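Long-range contacts in type II secretion system protein H (Vibrio cholerae, PDB 4DQ9), which forms part of the pseudopilus tip complex of the type II secretion system, which recognises and binds exported proteins such as proteases and toxins: residues Q29-R34 against F44-A49; E5-A10 against E139-T144; R16-N21 against G149-L154. One frame throughout, in Å; residues are numbered along the deposited sequence. Where two conformers were deposited one is given.

Contact 1: residues Q29-R34 against F44-A49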
loop_
_atom_site.group_PDB
_atom_site.type_symbol
_atom_site.label_atom_id
_atom_site.label_comp_id
_atom_site.label_asym_id
_atom_site.label_seq_id
_atom_site.Cartn_x
_atom_site.Cartn_y
_atom_site.Cartn_z
ATOM N N GLN A 29 0.646 -9.323 10.878
ATOM C CA GLN A 29 0.372 -7.979 10.379
ATOM C C GLN A 29 1.387 -7.678 9.264
ATOM O O GLN A 29 2.412 -8.358 9.159
ATOM C CB GLN A 29 0.401 -6.908 11.461
ATOM C CG GLN A 29 -0.638 -7.103 12.648
ATOM C CD GLN A 29 -2.199 -7.267 12.317
ATOM O OE1 GLN A 29 -2.830 -6.480 11.565
ATOM N NE2 GLN A 29 -2.815 -8.272 12.962
ATOM N N ASP A 30 1.062 -6.714 8.394
ATOM C CA ASP A 30 1.945 -6.373 7.255
ATOM C C ASP A 30 2.682 -5.072 7.604
ATOM O O ASP A 30 2.137 -4.118 8.237
ATOM C CB ASP A 30 1.194 -6.107 5.981
ATOM C CG ASP A 30 0.560 -7.323 5.339
ATOM O OD1 ASP A 30 0.855 -8.483 5.638
ATOM O OD2 ASP A 30 -0.298 -7.073 4.458
ATOM N N PHE A 31 3.948 -5.031 7.214
ATOM C CA PHE A 31 4.844 -3.890 7.363
ATOM C C PHE A 31 5.435 -3.492 6.033
ATOM O O PHE A 31 5.115 -4.097 5.033
ATOM C CB PHE A 31 5.934 -4.261 8.397
ATOM C CG PHE A 31 5.372 -4.532 9.767
ATOM C CD1 PHE A 31 4.921 -5.818 10.139
ATOM C CD2 PHE A 31 5.240 -3.515 10.717
ATOM C CE1 PHE A 31 4.402 -6.071 11.373
ATOM C CE2 PHE A 31 4.677 -3.768 11.945
ATOM C CZ PHE A 31 4.282 -5.015 12.308
ATOM N N GLY A 32 6.214 -2.442 6.015
ATOM C CA GLY A 32 6.741 -1.993 4.779
ATOM C C GLY A 32 7.906 -1.039 5.035
ATOM O O GLY A 32 8.040 -0.518 6.135
ATOM N N VAL A 33 8.706 -0.747 3.985
ATOM C CA VAL A 33 9.769 0.214 4.104
ATOM C C VAL A 33 9.584 1.232 2.959
ATOM O O VAL A 33 9.343 0.865 1.809
ATOM C CB VAL A 33 11.163 -0.382 3.974
ATOM C CG1 VAL A 33 12.151 0.757 3.959
ATOM C CG2 VAL A 33 11.401 -1.412 5.001
ATOM N N ARG A 34 9.500 2.530 3.313
ATOM C CA ARG A 34 9.515 3.618 2.325
ATOM C C ARG A 34 10.951 4.160 2.188
ATOM O O ARG A 34 11.586 4.426 3.237
ATOM C CB ARG A 34 8.545 4.706 2.658
ATOM C CG ARG A 34 8.468 5.615 1.418
ATOM C CD ARG A 34 7.478 6.613 1.531
ATOM N NE ARG A 34 7.976 7.547 2.532
ATOM C CZ ARG A 34 7.428 7.781 3.711
ATOM N NH1 ARG A 34 6.346 7.152 4.114
ATOM N NH2 ARG A 34 8.044 8.651 4.508
ATOM N N PHE A 44 9.919 2.994 8.434
ATOM C CA PHE A 44 9.468 1.631 8.682
ATOM C C PHE A 44 8.016 1.721 9.104
ATOM O O PHE A 44 7.720 2.344 10.099
ATOM C CB PHE A 44 10.374 0.997 9.735
ATOM C CG PHE A 44 11.834 0.956 9.248
ATOM C CD1 PHE A 44 12.280 -0.096 8.494
ATOM C CD2 PHE A 44 12.701 1.980 9.632
ATOM C CE1 PHE A 44 13.607 -0.128 8.017
ATOM C CE2 PHE A 44 14.037 1.928 9.125
ATOM C CZ PHE A 44 14.407 0.890 8.335
ATOM N N LEU A 45 7.136 1.198 8.264
ATOM C CA LEU A 45 5.672 1.402 8.315
ATOM C C LEU A 45 4.914 0.103 8.636
ATOM O O LEU A 45 5.380 -1.008 8.371
ATOM C CB LEU A 45 5.191 1.875 6.955
ATOM C CG LEU A 45 5.886 3.137 6.480
ATOM C CD1 LEU A 45 5.578 3.405 5.001
ATOM C CD2 LEU A 45 5.492 4.348 7.319
ATOM N N GLN A 46 3.715 0.261 9.219
ATOM C CA GLN A 46 2.757 -0.761 9.459
ATOM C C GLN A 46 1.452 -0.427 8.754
ATOM O O GLN A 46 1.052 0.702 8.694
ATOM C CB GLN A 46 2.502 -0.932 10.925
ATOM C CG GLN A 46 1.582 -2.132 11.298
ATOM C CD GLN A 46 1.238 -2.247 12.781
ATOM O OE1 GLN A 46 1.187 -1.239 13.501
ATOM N NE2 GLN A 46 0.932 -3.514 13.238
ATOM N N LEU A 47 0.834 -1.440 8.174
ATOM C CA LEU A 47 -0.472 -1.237 7.527
ATOM C C LEU A 47 -1.624 -1.557 8.567
ATOM O O LEU A 47 -1.625 -2.643 9.244
ATOM C CB LEU A 47 -0.572 -2.204 6.355
ATOM C CG LEU A 47 -1.914 -2.133 5.628
ATOM C CD1 LEU A 47 -2.172 -0.759 5.138
ATOM C CD2 LEU A 47 -1.965 -3.158 4.475
ATOM N N THR A 48 -2.556 -0.649 8.769
ATOM C CA THR A 48 -3.710 -0.926 9.636
ATOM C C THR A 48 -4.928 -0.589 8.752
ATOM O O THR A 48 -4.834 0.265 7.831
ATOM C CB THR A 48 -3.758 0.018 10.868
ATOM O OG1 THR A 48 -3.742 1.362 10.356
ATOM C CG2 THR A 48 -2.488 -0.271 11.753
ATOM N N ALA A 49 -6.034 -1.237 9.030
ATOM C CA ALA A 49 -7.225 -1.040 8.232
ATOM C C ALA A 49 -7.775 0.361 8.497
ATOM O O ALA A 49 -8.225 1.041 7.596
ATOM C CB ALA A 49 -8.300 -2.107 8.572
HETATM O O HOH W 1 -1.592 -5.467 8.474
#

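Contact 2: residues E5-A10 against E139-T144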
loop_
_atom_site.group_PDB
_atom_site.type_symbol
_atom_site.label_atom_id
_atom_site.label_comp_id
_atom_site.label_asym_id
_atom_site.label_seq_id
_atom_site.Cartn_x
_atom_site.Cartn_y
_atom_site.Cartn_z
ATOM N N GLU A 5 31.239 4.209 7.704
ATOM C CA GLU A 5 29.862 4.610 7.895
ATOM C C GLU A 5 28.906 3.883 7.014
ATOM O O GLU A 5 27.769 3.560 7.435
ATOM C CB GLU A 5 29.703 6.144 7.794
ATOM C CG GLU A 5 30.389 6.917 8.870
ATOM C CD GLU A 5 30.426 8.445 8.628
ATOM O OE1 GLU A 5 29.816 8.901 7.649
ATOM O OE2 GLU A 5 31.029 9.183 9.477
ATOM N N ALA A 6 29.294 3.678 5.756
ATOM C CA ALA A 6 28.414 2.991 4.801
ATOM C C ALA A 6 28.128 1.562 5.268
ATOM O O ALA A 6 27.001 1.060 5.207
ATOM C CB ALA A 6 29.076 2.969 3.408
ATOM N N LYS A 7 29.145 0.850 5.723
ATOM C CA LYS A 7 28.991 -0.488 6.260
ATOM C C LYS A 7 27.972 -0.518 7.437
ATOM O O LYS A 7 27.103 -1.318 7.518
ATOM C CB LYS A 7 30.300 -1.037 6.753
ATOM C CG LYS A 7 30.188 -2.451 7.303
ATOM C CD LYS A 7 31.555 -3.080 7.524
ATOM C CE LYS A 7 31.362 -4.408 8.257
ATOM N NZ LYS A 7 32.678 -5.026 8.526
ATOM N N ILE A 8 28.189 0.369 8.376
ATOM C CA ILE A 8 27.393 0.449 9.601
ATOM C C ILE A 8 25.957 0.730 9.188
ATOM O O ILE A 8 24.990 0.142 9.825
ATOM C CB ILE A 8 27.933 1.580 10.500
ATOM C CG1 ILE A 8 29.239 1.141 11.122
ATOM C CG2 ILE A 8 26.884 1.965 11.565
ATOM C CD1 ILE A 8 29.901 2.231 11.974
ATOM N N SER A 9 25.780 1.633 8.208
ATOM C CA SER A 9 24.409 1.986 7.737
ATOM C C SER A 9 23.770 0.812 7.019
ATOM O O SER A 9 22.526 0.576 7.241
ATOM C CB SER A 9 24.401 3.185 6.829
ATOM O OG SER A 9 24.721 4.325 7.524
ATOM N N ALA A 10 24.542 -0.014 6.361
ATOM C CA ALA A 10 23.956 -1.165 5.648
ATOM C C ALA A 10 23.590 -2.234 6.685
ATOM O O ALA A 10 22.492 -2.843 6.648
ATOM C CB ALA A 10 24.950 -1.714 4.577
ATOM N N GLU A 139 27.800 -2.284 -6.903
ATOM C CA GLU A 139 28.819 -3.031 -6.203
ATOM C C GLU A 139 29.200 -2.347 -4.912
ATOM O O GLU A 139 30.377 -2.190 -4.589
ATOM C CB GLU A 139 30.039 -3.115 -7.119
ATOM C CG GLU A 139 29.908 -4.072 -8.294
ATOM C CD GLU A 139 31.300 -4.617 -8.607
ATOM O OE1 GLU A 139 32.218 -3.829 -9.020
ATOM O OE2 GLU A 139 31.494 -5.824 -8.358
ATOM N N GLN A 140 28.205 -1.891 -4.143
ATOM C CA GLN A 140 28.436 -1.170 -2.846
ATOM C C GLN A 140 27.904 -2.018 -1.706
ATOM O O GLN A 140 27.343 -3.100 -1.949
ATOM C CB GLN A 140 27.714 0.210 -2.895
ATOM C CG GLN A 140 28.282 1.194 -3.894
ATOM C CD GLN A 140 29.663 1.744 -3.562
ATOM O OE1 GLN A 140 30.222 1.472 -2.524
ATOM N NE2 GLN A 140 30.174 2.621 -4.413
ATOM N N TRP A 141 28.061 -1.571 -0.458
ATOM C CA TRP A 141 27.378 -2.266 0.649
ATOM C C TRP A 141 25.905 -2.193 0.246
ATOM O O TRP A 141 25.382 -1.144 -0.123
ATOM C CB TRP A 141 27.626 -1.519 1.966
ATOM C CG TRP A 141 28.936 -1.881 2.551
ATOM C CD1 TRP A 141 30.095 -1.154 2.573
ATOM C CD2 TRP A 141 29.206 -3.082 3.261
ATOM N NE1 TRP A 141 31.074 -1.866 3.220
ATOM C CE2 TRP A 141 30.550 -3.072 3.625
ATOM C CE3 TRP A 141 28.416 -4.217 3.568
ATOM C CZ2 TRP A 141 31.120 -4.140 4.297
ATOM C CZ3 TRP A 141 28.966 -5.261 4.183
ATOM C CH2 TRP A 141 30.319 -5.237 4.557
ATOM N N ARG A 142 25.248 -3.319 0.395
ATOM C CA ARG A 142 23.867 -3.453 -0.092
ATOM C C ARG A 142 23.132 -4.517 0.687
ATOM O O ARG A 142 23.711 -5.423 1.272
ATOM C CB ARG A 142 23.819 -3.727 -1.580
ATOM C CG ARG A 142 24.412 -4.915 -2.028
ATOM C CD ARG A 142 24.702 -4.863 -3.569
ATOM N NE ARG A 142 25.299 -6.142 -3.991
ATOM C CZ ARG A 142 26.591 -6.467 -3.872
ATOM N NH1 ARG A 142 27.473 -5.623 -3.392
ATOM N NH2 ARG A 142 27.036 -7.662 -4.298
ATOM N N VAL A 143 21.825 -4.313 0.743
ATOM C CA VAL A 143 20.940 -5.305 1.268
ATOM C C VAL A 143 19.982 -5.673 0.141
ATOM O O VAL A 143 19.452 -4.762 -0.529
ATOM C CB VAL A 143 20.149 -4.757 2.450
ATOM C CG1 VAL A 143 19.129 -5.787 2.859
ATOM C CG2 VAL A 143 21.092 -4.492 3.656
ATOM N N THR A 144 19.753 -6.967 -0.076
ATOM C CA THR A 144 18.906 -7.434 -1.150
ATOM C C THR A 144 17.876 -8.398 -0.590
ATOM O O THR A 144 18.216 -9.256 0.249
ATOM C CB THR A 144 19.667 -8.181 -2.229
ATOM O OG1 THR A 144 20.247 -9.367 -1.638
ATOM C CG2 THR A 144 20.745 -7.363 -2.781
#

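Contact 3: residues R16-N21 against G149-L154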
loop_
_atom_site.group_PDB
_atom_site.type_symbol
_atom_site.label_atom_id
_atom_site.label_comp_id
_atom_site.label_asym_id
_atom_site.label_seq_id
_atom_site.Cartn_x
_atom_site.Cartn_y
_atom_site.Cartn_z
ATOM N N ARG A 16 17.133 -3.967 10.610
ATOM C CA ARG A 16 15.777 -3.462 10.725
ATOM C C ARG A 16 14.847 -4.216 9.786
ATOM O O ARG A 16 13.705 -4.523 10.173
ATOM C CB ARG A 16 15.730 -1.955 10.427
ATOM C CG ARG A 16 16.444 -1.198 11.559
ATOM C CD ARG A 16 17.016 0.154 11.050
ATOM N NE ARG A 16 17.662 0.895 12.166
ATOM C CZ ARG A 16 16.939 1.511 13.067
ATOM N NH1 ARG A 16 15.642 1.497 12.949
ATOM N NH2 ARG A 16 17.489 2.213 14.072
ATOM N N LEU A 17 15.319 -4.554 8.587
ATOM C CA LEU A 17 14.498 -5.281 7.667
ATOM C C LEU A 17 14.209 -6.710 8.284
ATOM O O LEU A 17 13.065 -7.208 8.203
ATOM C CB LEU A 17 15.198 -5.384 6.382
ATOM C CG LEU A 17 14.477 -6.177 5.312
ATOM C CD1 LEU A 17 13.146 -5.519 4.936
ATOM C CD2 LEU A 17 15.428 -6.367 4.082
ATOM N N LEU A 18 15.233 -7.352 8.816
ATOM C CA LEU A 18 15.080 -8.699 9.370
ATOM C C LEU A 18 14.045 -8.610 10.450
ATOM O O LEU A 18 13.142 -9.473 10.574
ATOM C CB LEU A 18 16.409 -9.216 9.878
ATOM C CG LEU A 18 17.429 -9.833 8.953
ATOM C CD1 LEU A 18 18.503 -10.646 9.833
ATOM C CD2 LEU A 18 16.939 -10.746 7.990
ATOM N N LEU A 19 14.137 -7.577 11.300
ATOM C CA LEU A 19 13.237 -7.418 12.426
ATOM C C LEU A 19 11.798 -7.292 11.958
ATOM O O LEU A 19 10.843 -7.919 12.524
ATOM C CB LEU A 19 13.639 -6.228 13.301
ATOM C CG LEU A 19 12.980 -6.201 14.640
ATOM C CD1 LEU A 19 13.822 -5.484 15.773
ATOM C CD2 LEU A 19 11.690 -5.424 14.430
ATOM N N LEU A 20 11.571 -6.494 10.913
ATOM C CA LEU A 20 10.205 -6.251 10.439
ATOM C C LEU A 20 9.682 -7.546 9.805
ATOM O O LEU A 20 8.486 -7.812 9.993
ATOM C CB LEU A 20 10.145 -5.271 9.277
ATOM C CG LEU A 20 9.939 -3.782 9.396
ATOM C CD1 LEU A 20 9.750 -3.116 7.914
ATOM C CD2 LEU A 20 8.998 -3.340 10.511
ATOM N N ASN A 21 10.493 -8.338 9.099
ATOM C CA ASN A 21 10.109 -9.609 8.481
ATOM C C ASN A 21 9.645 -10.572 9.583
ATOM O O ASN A 21 8.559 -11.152 9.537
ATOM C CB ASN A 21 11.232 -10.191 7.641
ATOM C CG ASN A 21 10.950 -11.546 7.151
ATOM O OD1 ASN A 21 9.938 -11.805 6.437
ATOM N ND2 ASN A 21 11.874 -12.458 7.435
ATOM N N GLY A 149 11.396 -13.949 0.979
ATOM C CA GLY A 149 11.816 -13.366 2.253
ATOM C C GLY A 149 13.292 -13.590 2.551
ATOM O O GLY A 149 13.783 -13.214 3.621
ATOM N N THR A 150 14.005 -14.252 1.645
ATOM C CA THR A 150 15.450 -14.441 1.822
ATOM C C THR A 150 16.193 -13.161 1.506
ATOM O O THR A 150 15.971 -12.493 0.546
ATOM C CB THR A 150 16.042 -15.555 0.949
ATOM O OG1 THR A 150 15.559 -16.819 1.435
ATOM C CG2 THR A 150 17.584 -15.552 1.077
ATOM N N LEU A 151 17.120 -12.871 2.360
ATOM C CA LEU A 151 17.554 -11.502 2.561
ATOM C C LEU A 151 19.043 -11.627 2.747
ATOM O O LEU A 151 19.449 -12.559 3.479
ATOM C CB LEU A 151 16.919 -10.951 3.835
ATOM C CG LEU A 151 15.459 -10.396 3.795
ATOM C CD1 LEU A 151 14.675 -10.618 2.446
ATOM C CD2 LEU A 151 14.685 -10.870 4.984
ATOM N N ARG A 152 19.828 -10.734 2.166
ATOM C CA ARG A 152 21.312 -10.836 2.181
ATOM C C ARG A 152 21.900 -9.464 2.438
ATOM O O ARG A 152 21.385 -8.476 1.922
ATOM C CB ARG A 152 21.851 -11.285 0.823
ATOM C CG ARG A 152 21.702 -12.714 0.481
ATOM C CD ARG A 152 22.996 -13.461 0.759
ATOM N NE ARG A 152 23.893 -13.586 -0.376
ATOM C CZ ARG A 152 25.059 -14.213 -0.300
ATOM N NH1 ARG A 152 25.425 -14.736 0.864
ATOM N NH2 ARG A 152 25.853 -14.325 -1.361
ATOM N N LEU A 153 22.992 -9.408 3.171
ATOM C CA LEU A 153 23.802 -8.228 3.324
ATOM C C LEU A 153 25.079 -8.517 2.503
ATOM O O LEU A 153 25.715 -9.557 2.727
ATOM C CB LEU A 153 24.195 -8.073 4.756
ATOM C CG LEU A 153 25.198 -6.952 5.031
ATOM C CD1 LEU A 153 24.701 -5.552 4.755
ATOM C CD2 LEU A 153 25.473 -7.142 6.470
ATOM N N LEU A 154 25.367 -7.662 1.548
ATOM C CA LEU A 154 26.530 -7.907 0.637
ATOM C C LEU A 154 27.504 -6.737 0.751
ATOM O O LEU A 154 27.152 -5.563 0.714
ATOM C CB LEU A 154 26.109 -8.101 -0.800
ATOM C CG LEU A 154 25.089 -9.206 -1.055
ATOM C CD1 LEU A 154 24.177 -8.868 -2.194
ATOM C CD2 LEU A 154 25.728 -10.489 -1.361
#

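Contact 1: residues Q29-R34 against F44-A49
Gly32 and Leu45 face each other as an antiparallel hydrogen-bonded pair, and they exchange two of the three backbone hydrogen bonds that join segments 29-34 and 44-49. Leu45 N reaches Gly32 O over 2.9 Å in a nearly straight bond, whereas Gly32 N meets Leu45 O at a more bent 136°. One step outward, Leu47 N donates to Asp30 O at 3.0 Å. Beyond this pair a water continues the ladder, accepting from Asp30 N and lying 2.9 Å from Leu47 O.

Side-chain packing gathers on the face that carries Phe31, Val33, Phe44 and Gln46. In the non-hydrogen-bonded pair Phe31-Gln46 the two side chains run alongside each other in the same direction, with ring and amide planes only 9° apart. The Gln46 chain, extended with CG anti to its backbone N (chi1 -174°), runs beside the ring, CG coming 3.6 Å from Phe31 CE2; NE2 goes on to Phe31 CZ and to Gln29 CB. At the next such pair Val33 CG2 rests 3.8 Å from Phe44 CD1. Leu20 of helix 2-27 packs on both Phe31 and Val33, and Trp56 meets the Phe31 ring edge-to-face.

Leu45 lies on the other face, where its CD1 comes 3.9 Å from Arg34 NH1. That nitrogen forms a salt bridge with Glu110 and a hydrogen bond with the Pro111 carbonyl, while Asp36 accepts from NE; Glu110 and Asp36 are ligands of two different sodium ions in the crystal, so Arg34 links both sites. Asp30 OD1 is bound by Ser119 N, and its OD2 faces Asp30 OD2 of the second subunit, which might raise the pKa of one of the two carboxyl groups.

Strands 31-36 and 41-48 make a beta hairpin laid with one face on the long N-terminal helix, the helix-on-sheet arrangement of pseudopilin globular domains.

Contact 2: residues E5-A10 against E139-T144
Trp141 lies across Lys7, joining the N-terminal helix of this pseudopilin to the second antiparallel sheet of its globular domain. Strand 141-144 runs nearly parallel to the helix segment, 14° between their directions.

Trp141 carries most of the contact. Its CB touches Ala10 CB at 3.7 Å, and its CD1 lies 4.3 Å from Ala6 CB, one turn earlier on the helix. Between these alanines Lys7 presents its backbone to the indole: CA stands 3.8 Å from the centroid of the five-membered ring and only 2° off its normal, a CH-pi contact. The aliphatic chain of Lys7 lies along the same face. Extended, with CG anti to the backbone N (chi1 -179°), it brings CG over the six-membered ring near its rim, and Lys7 CD passes just beyond that rim, 3.4 Å from Trp141 CZ2. Ala155 and Pro156 of the C-terminal tail also touch this tryptophan.

Arg142 turns from the helix. Its NH1 donates to Gln140 O over 2.9 Å, with the acceptor in the guanidinium plane, and also to the carbonyl of Ala155. Val143, alternating with Arg142, faces the helix again; its CG2 rests 3.7 Å from Ala10 O.

Contact 3: residues R16-N21 against G149-L154
Leu151 alone of its strand reaches helix segment 16-21, and it does so through three different carbons. The close part of the contact is made with two successive helix leucines, one on the inner side and one at the margin. Leu17, on the inner side, sets out directly toward the strand and crosses Leu151 obliquely, its CD2 4.0 Å from Leu151 CG. It is the buried member of the group, since it also packs against Val117 at the edge of the other sheet.

Leu18 forms the margin that faces solvent. Its CD2 meets Leu151 CD2 at 3.8 Å, methyl against methyl, the two side chains passing antiparallel. Although the first bond of the Leu18 side chain does not aim at the strand, CG lies beside its backbone N (chi1 -82°), and the branch beyond it carries CD2 over to Leu151.

The end of the contact near Gly149 is merely looser. Asn21, one turn after Leu17, also points toward the strand and adds to the cover of Leu151. The two segments bury just 172 Å² in all.

The axes of segments 16-21 and 151-154 stay 10.1 Å apart and run nearly antiparallel, at 173°. Backbone hydrogen bonds join Arg152 to Thr144 and Leu154 to Arg142, so that strand 151-154 borders strand 141-145 as the last strand of its sheet. A long N-terminal helix packed against antiparallel sheet, here through leucines, is the architecture of pseudopilin globular domains.

Overall arrangement
Helix 2-27 runs through the whole arrangement: contacts 2 and 3 use successive parts of it, and its Leu20 and Arg16 pack against the hairpin of contact 1. Contacts 2 and 3 have centres about 13 Å apart and reach neighbouring strands of one antiparallel sheet, 141-145 and 151-154. Contact 1 belongs to the other sheet; its centre is about 15 Å from that of contact 3 and about 23 Å from that of contact 2. Along the chain the hairpin is nested inside the loops closed by the other two, whose segments alternate. The helix at the start of the chain is thereby packed against strands from both its early and final parts, joining two sheets into one globular domain.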